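Local coordinates for NAD-dependent protein deacylase 2 (Archaeoglobus fulgidus, PDB 4TWJ) that removes acetyl groups from lysines of proteins such as the chromatin protein Alba, consuming NAD and releasing nicotinamide and O-acetyl-ADP-ribose, at residues A[17-22]-A[178-183]; A[69-74]-A[141-146]. One frame throughout, in Å; residues are numbered along the deposited sequence.

Contact 1: A[17-22]-A[178-183]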
loop_
_atom_site.group_PDB
_atom_site.type_symbol
_atom_site.label_atom_id
_atom_site.label_comp_id
_atom_site.label_asym_id
_atom_site.label_seq_id
_atom_site.Cartn_x
_atom_site.Cartn_y
_atom_site.Cartn_z
ATOM N N HIS A 17 -3.915 -8.729 -17.749
ATOM C CA HIS A 17 -4.430 -7.958 -16.623
ATOM C C HIS A 17 -3.546 -8.111 -15.391
ATOM O O HIS A 17 -3.795 -8.963 -14.546
ATOM C CB HIS A 17 -5.855 -8.418 -16.305
ATOM C CG HIS A 17 -6.595 -7.498 -15.391
ATOM N ND1 HIS A 17 -7.640 -6.709 -15.818
ATOM C CD2 HIS A 17 -6.432 -7.226 -14.073
ATOM C CE1 HIS A 17 -8.092 -5.996 -14.802
ATOM N NE2 HIS A 17 -7.377 -6.292 -13.733
ATOM N N ALA A 18 -2.517 -7.276 -15.298
ATOM C CA ALA A 18 -1.577 -7.328 -14.180
ATOM C C ALA A 18 -2.024 -6.417 -13.034
ATOM O O ALA A 18 -2.535 -5.319 -13.259
ATOM C CB ALA A 18 -0.186 -6.948 -14.652
ATOM N N VAL A 19 -1.833 -6.896 -11.805
ATOM C CA VAL A 19 -2.155 -6.146 -10.594
ATOM C C VAL A 19 -0.904 -6.069 -9.723
ATOM O O VAL A 19 -0.155 -7.041 -9.622
ATOM C CB VAL A 19 -3.302 -6.830 -9.815
ATOM C CG1 VAL A 19 -3.505 -6.195 -8.443
ATOM C CG2 VAL A 19 -4.584 -6.775 -10.634
ATOM N N VAL A 20 -0.676 -4.905 -9.120
ATOM C CA VAL A 20 0.423 -4.713 -8.178
ATOM C C VAL A 20 -0.144 -4.464 -6.784
ATOM O O VAL A 20 -1.116 -3.727 -6.632
ATOM C CB VAL A 20 1.340 -3.553 -8.613
ATOM C CG1 VAL A 20 2.419 -3.297 -7.571
ATOM C CG2 VAL A 20 1.962 -3.871 -9.963
ATOM N N PHE A 21 0.470 -5.098 -5.786
ATOM C CA PHE A 21 0.026 -5.061 -4.391
ATOM C C PHE A 21 1.216 -4.581 -3.563
ATOM O O PHE A 21 2.286 -5.195 -3.616
ATOM C CB PHE A 21 -0.415 -6.468 -3.979
ATOM C CG PHE A 21 -0.815 -6.612 -2.535
ATOM C CD1 PHE A 21 -2.154 -6.636 -2.173
ATOM C CD2 PHE A 21 0.147 -6.792 -1.544
ATOM C CE1 PHE A 21 -2.530 -6.810 -0.849
ATOM C CE2 PHE A 21 -0.224 -6.966 -0.219
ATOM C CZ PHE A 21 -1.563 -6.973 0.125
ATOM N N THR A 22 1.049 -3.487 -2.822
ATOM C CA THR A 22 2.175 -2.906 -2.085
ATOM C C THR A 22 1.908 -2.703 -0.604
ATOM O O THR A 22 0.771 -2.484 -0.184
ATOM C CB THR A 22 2.619 -1.561 -2.696
ATOM O OG1 THR A 22 1.595 -0.575 -2.511
ATOM C CG2 THR A 22 2.906 -1.725 -4.182
ATOM N N ILE A 178 -10.736 -7.341 -4.269
ATOM C CA ILE A 178 -11.045 -8.768 -4.433
ATOM C C ILE A 178 -11.316 -9.101 -5.903
ATOM O O ILE A 178 -10.805 -10.094 -6.429
ATOM C CB ILE A 178 -12.251 -9.190 -3.566
ATOM C CG1 ILE A 178 -11.857 -9.178 -2.088
ATOM C CG2 ILE A 178 -12.756 -10.577 -3.961
ATOM C CD1 ILE A 178 -13.031 -9.208 -1.134
ATOM N N GLU A 179 -12.116 -8.269 -6.562
ATOM C CA GLU A 179 -12.415 -8.467 -7.980
ATOM C C GLU A 179 -11.168 -8.390 -8.859
ATOM O O GLU A 179 -11.026 -9.167 -9.808
ATOM C CB GLU A 179 -13.467 -7.463 -8.447
ATOM C CG GLU A 179 -14.837 -7.733 -7.858
ATOM C CD GLU A 179 -15.363 -9.092 -8.261
ATOM O OE1 GLU A 179 -15.484 -9.329 -9.478
ATOM O OE2 GLU A 179 -15.637 -9.919 -7.369
ATOM N N GLU A 180 -10.266 -7.464 -8.540
ATOM C CA GLU A 180 -8.981 -7.389 -9.233
ATOM C C GLU A 180 -8.175 -8.674 -9.040
ATOM O O GLU A 180 -7.664 -9.237 -10.008
ATOM C CB GLU A 180 -8.174 -6.178 -8.758
ATOM C CG GLU A 180 -8.696 -4.850 -9.288
ATOM C CD GLU A 180 -8.642 -4.760 -10.802
ATOM O OE1 GLU A 180 -7.631 -5.180 -11.395
ATOM O OE2 GLU A 180 -9.621 -4.277 -11.402
ATOM N N ALA A 181 -8.081 -9.145 -7.799
ATOM C CA ALA A 181 -7.342 -10.375 -7.503
ATOM C C ALA A 181 -7.940 -11.588 -8.218
ATOM O O ALA A 181 -7.206 -12.423 -8.740
ATOM C CB ALA A 181 -7.291 -10.621 -6.004
ATOM N N LYS A 182 -9.268 -11.663 -8.255
ATOM C CA LYS A 182 -9.969 -12.798 -8.871
ATOM C C LYS A 182 -9.836 -12.860 -10.385
ATOM O O LYS A 182 -9.990 -13.934 -10.968
ATOM C CB LYS A 182 -11.461 -12.765 -8.517
ATOM C CG LYS A 182 -11.745 -13.146 -7.079
ATOM C CD LYS A 182 -13.183 -12.868 -6.684
ATOM C CE LYS A 182 -14.145 -13.922 -7.190
ATOM N NZ LYS A 182 -15.219 -14.147 -6.178
ATOM N N HIS A 183 -9.565 -11.724 -11.024
ATOM C CA HIS A 183 -9.606 -11.652 -12.480
ATOM C C HIS A 183 -8.346 -11.069 -13.110
ATOM O O HIS A 183 -8.387 -10.510 -14.201
ATOM C CB HIS A 183 -10.870 -10.905 -12.907
ATOM C CG HIS A 183 -12.116 -11.579 -12.436
ATOM N ND1 HIS A 183 -12.901 -11.078 -11.423
ATOM C CD2 HIS A 183 -12.664 -12.768 -12.781
ATOM C CE1 HIS A 183 -13.898 -11.911 -11.193
ATOM N NE2 HIS A 183 -13.775 -12.947 -11.997
#
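A helix-on-sheet contact, closed by a histidine-carboxylate hydrogen bond, joins His17, just ahead of strand 18-22, and Val19 within it to Glu180 in the last turn of helix 171-182 and to His183 just after it. The central bond runs from His17 NE2 to Glu180 OE1, 2.6 Å long and nearly straight at 176°. Glu180 OE1 lies practically in the plane of the imidazole, and it receives the N-H on its syn side, 24° out of the carboxylate plane. Glu180 does not start out aimed at the strand; the bend in its chain at chi2 (-62°) brings the carboxylate round to the ring edge. Such a short bond to a carboxylate would probably stabilise a protonated, positively charged imidazole.

One face of the same ring carries the carbonyl of His183, with His183 O 3.7 Å from His17 CG, displaced toward the rim. Further along the strand, Val19 CG2 rests 3.5 Å from Glu180 OE1 and 4.1 Å from Glu180 CB, giving the glutamate an apolar neighbour beside its polar one. On the helix side, His183 turns its ND1 back to Glu179 O (3.1 Å), a bent bond at the helix end. Backbone bonds of Val19 with Ala186 and Met188 make strands 18-22 and 186-190 parallel neighbours, and helix 171-182 leads into the second of them, an arrangement typical of the Rossmann-type domain of sirtuins.

Contact 2: A[69-74]-A[141-146]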
loop_
_atom_site.group_PDB
_atom_site.type_symbol
_atom_site.label_atom_id
_atom_site.label_comp_id
_atom_site.label_asym_id
_atom_site.label_seq_id
_atom_site.Cartn_x
_atom_site.Cartn_y
_atom_site.Cartn_z
ATOM N N GLU A 69 6.793 10.735 14.550
ATOM C CA GLU A 69 8.051 9.988 14.514
ATOM C C GLU A 69 8.177 9.195 13.216
ATOM O O GLU A 69 9.245 9.162 12.606
ATOM C CB GLU A 69 8.153 9.038 15.710
ATOM C CG GLU A 69 8.291 9.747 17.049
ATOM C CD GLU A 69 8.306 8.796 18.235
ATOM O OE1 GLU A 69 8.875 9.172 19.282
ATOM O OE2 GLU A 69 7.748 7.679 18.133
ATOM N N MET A 70 7.082 8.562 12.801
ATOM C CA MET A 70 7.076 7.726 11.597
ATOM C C MET A 70 7.292 8.518 10.309
ATOM O O MET A 70 7.917 8.011 9.378
ATOM C CB MET A 70 5.767 6.935 11.488
ATOM C CG MET A 70 5.606 5.821 12.509
ATOM S SD MET A 70 6.881 4.550 12.399
ATOM C CE MET A 70 8.002 5.055 13.703
ATOM N N LYS A 71 6.782 9.749 10.252
ATOM C CA LYS A 71 6.905 10.579 9.046
ATOM C C LYS A 71 8.371 10.756 8.634
ATOM O O LYS A 71 8.687 10.786 7.444
ATOM C CB LYS A 71 6.237 11.952 9.239
ATOM C CG LYS A 71 7.144 13.024 9.829
ATOM C CD LYS A 71 6.383 14.277 10.226
ATOM C CE LYS A 71 7.316 15.340 10.783
ATOM N NZ LYS A 71 8.331 15.797 9.794
ATOM N N ASP A 72 9.252 10.865 9.627
ATOM C CA ASP A 72 10.688 11.027 9.394
ATOM C C ASP A 72 11.326 9.779 8.773
ATOM O O ASP A 72 12.341 9.879 8.085
ATOM C CB ASP A 72 11.411 11.362 10.707
ATOM C CG ASP A 72 10.978 12.699 11.303
ATOM O OD1 ASP A 72 10.112 13.380 10.718
ATOM O OD2 ASP A 72 11.514 13.068 12.369
ATOM N N LYS A 73 10.731 8.612 9.021
ATOM C CA LYS A 73 11.250 7.342 8.506
ATOM C C LYS A 73 10.705 6.983 7.120
ATOM O O LYS A 73 11.225 6.074 6.471
ATOM C CB LYS A 73 10.930 6.209 9.485
ATOM N N LEU A 74 9.661 7.683 6.677
ATOM C CA LEU A 74 9.050 7.423 5.371
ATOM C C LEU A 74 9.641 8.328 4.302
ATOM O O LEU A 74 10.173 9.402 4.604
ATOM C CB LEU A 74 7.536 7.648 5.429
ATOM C CG LEU A 74 6.740 6.798 6.423
ATOM C CD1 LEU A 74 5.276 7.218 6.413
ATOM C CD2 LEU A 74 6.880 5.312 6.124
ATOM N N ASP A 141 1.099 22.607 11.333
ATOM C CA ASP A 141 1.160 22.380 12.779
ATOM C C ASP A 141 1.790 21.028 13.082
ATOM O O ASP A 141 2.659 20.912 13.946
ATOM C CB ASP A 141 -0.243 22.431 13.399
ATOM C CG ASP A 141 -0.782 23.849 13.541
ATOM O OD1 ASP A 141 -0.048 24.823 13.263
ATOM O OD2 ASP A 141 -1.954 23.985 13.948
ATOM N N PHE A 142 1.341 20.009 12.357
ATOM C CA PHE A 142 1.832 18.645 12.527
ATOM C C PHE A 142 3.351 18.569 12.390
ATOM O O PHE A 142 4.020 17.927 13.204
ATOM C CB PHE A 142 1.149 17.730 11.508
ATOM C CG PHE A 142 1.644 16.312 11.523
ATOM C CD1 PHE A 142 1.160 15.405 12.454
ATOM C CD2 PHE A 142 2.573 15.878 10.586
ATOM C CE1 PHE A 142 1.604 14.092 12.458
ATOM C CE2 PHE A 142 3.017 14.568 10.586
ATOM C CZ PHE A 142 2.532 13.674 11.523
ATOM N N ASN A 143 3.896 19.238 11.376
ATOM C CA ASN A 143 5.349 19.241 11.159
ATOM C C ASN A 143 6.132 19.954 12.273
ATOM O O ASN A 143 7.328 19.695 12.445
ATOM C CB ASN A 143 5.693 19.842 9.788
ATOM C CG ASN A 143 5.298 18.936 8.628
ATOM O OD1 ASN A 143 5.094 17.734 8.796
ATOM N ND2 ASN A 143 5.203 19.512 7.436
ATOM N N LYS A 144 5.452 20.834 13.016
ATOM C CA LYS A 144 6.006 21.501 14.208
ATOM C C LYS A 144 5.745 20.734 15.505
ATOM O O LYS A 144 6.091 21.213 16.590
ATOM C CB LYS A 144 5.377 22.887 14.387
ATOM C CG LYS A 144 5.447 23.799 13.187
ATOM C CD LYS A 144 6.865 24.234 12.879
ATOM C CE LYS A 144 6.882 25.660 12.359
ATOM N NZ LYS A 144 5.906 25.877 11.250
ATOM N N GLY A 145 5.101 19.574 15.411
ATOM C CA GLY A 145 4.818 18.761 16.588
ATOM C C GLY A 145 3.562 19.164 17.341
ATOM O O GLY A 145 3.363 18.759 18.487
ATOM N N GLU A 146 2.705 19.955 16.703
ATOM C CA GLU A 146 1.418 20.304 17.291
ATOM C C GLU A 146 0.384 19.318 16.767
ATOM O O GLU A 146 0.137 19.262 15.566
ATOM C CB GLU A 146 1.053 21.744 16.954
ATOM C CG GLU A 146 1.863 22.743 17.771
ATOM C CD GLU A 146 1.969 24.115 17.136
ATOM O OE1 GLU A 146 2.279 25.075 17.875
ATOM O OE2 GLU A 146 1.757 24.241 15.909
#
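Between helix 60-73 and helix 139-143, in the helical part of the sirtuin small domain beside the bound acylated peptide, Lys71 reaches across to Phe142 and Asn143. The methylene chain of the lysine does the touching. Its CD sits 3.4 Å from Phe142 CE2 and 4.1 Å from both neighbouring ring atoms, Phe142 CD2 and CZ, so the approach centres on one corner of the ring and comes in obliquely. The two side chains run past each other in opposite directions, each extending from its own helix toward the other.

Lys71 takes an uncommon helical rotamer to do this: chi1 of 88° places CG between the backbone N and the carbonyl carbon, and the chain then runs extended as far as CE. A turn at chi4 (62°) swings the ammonium away to Asp72, where Lys71 NZ and Asp72 OD1 form a 3.1 Å salt bridge within the helix. Asn143 flanks the end of the lysine chain, its OD1 3.8 Å from Lys71 CE; the ammonium is little farther off, and no hydrogen bond forms.

Sirtuins bind the acylated lysine in a cleft between the Rossmann-type and small domains, and here Met70, Lys71, Leu74 and Phe142 all pack against a modified side chain of the peptide. Phe142 is additionally set edge-to-face against Trp135 and touches Ser67 and Met68 of helix 60-73. Just beyond it, helix 139-143 closes in a Schellman motif: Gly145 adopts positive phi (84°), Gly145 N bonds to Phe142 O at 3.0 Å, and Glu146 N to Asp141 O at 2.9 Å.

In the fold
Contact 1 and contact 2 lie on opposite sides of the chain's centre, 33 Å apart between centres and about 12 Å at their nearest atoms. In sequence, contact 2 is nested within the loop closed by contact 1: after strand 18-22 the chain makes helix 60-73, comes back to the sheet for strands 94-99 and 114-116, goes out again to helix 139-143, and rejoins the sheet through helix 171-182 and strand 186-190. The side chain of Lys71 in contact 2 is about 9 Å from that of the NAD-binding Asp103, while in contact 1 the side chain of Val19 is about 11 Å from that of Gln100, another NAD-binding residue. Of the two, contact 2 meets the bound peptide.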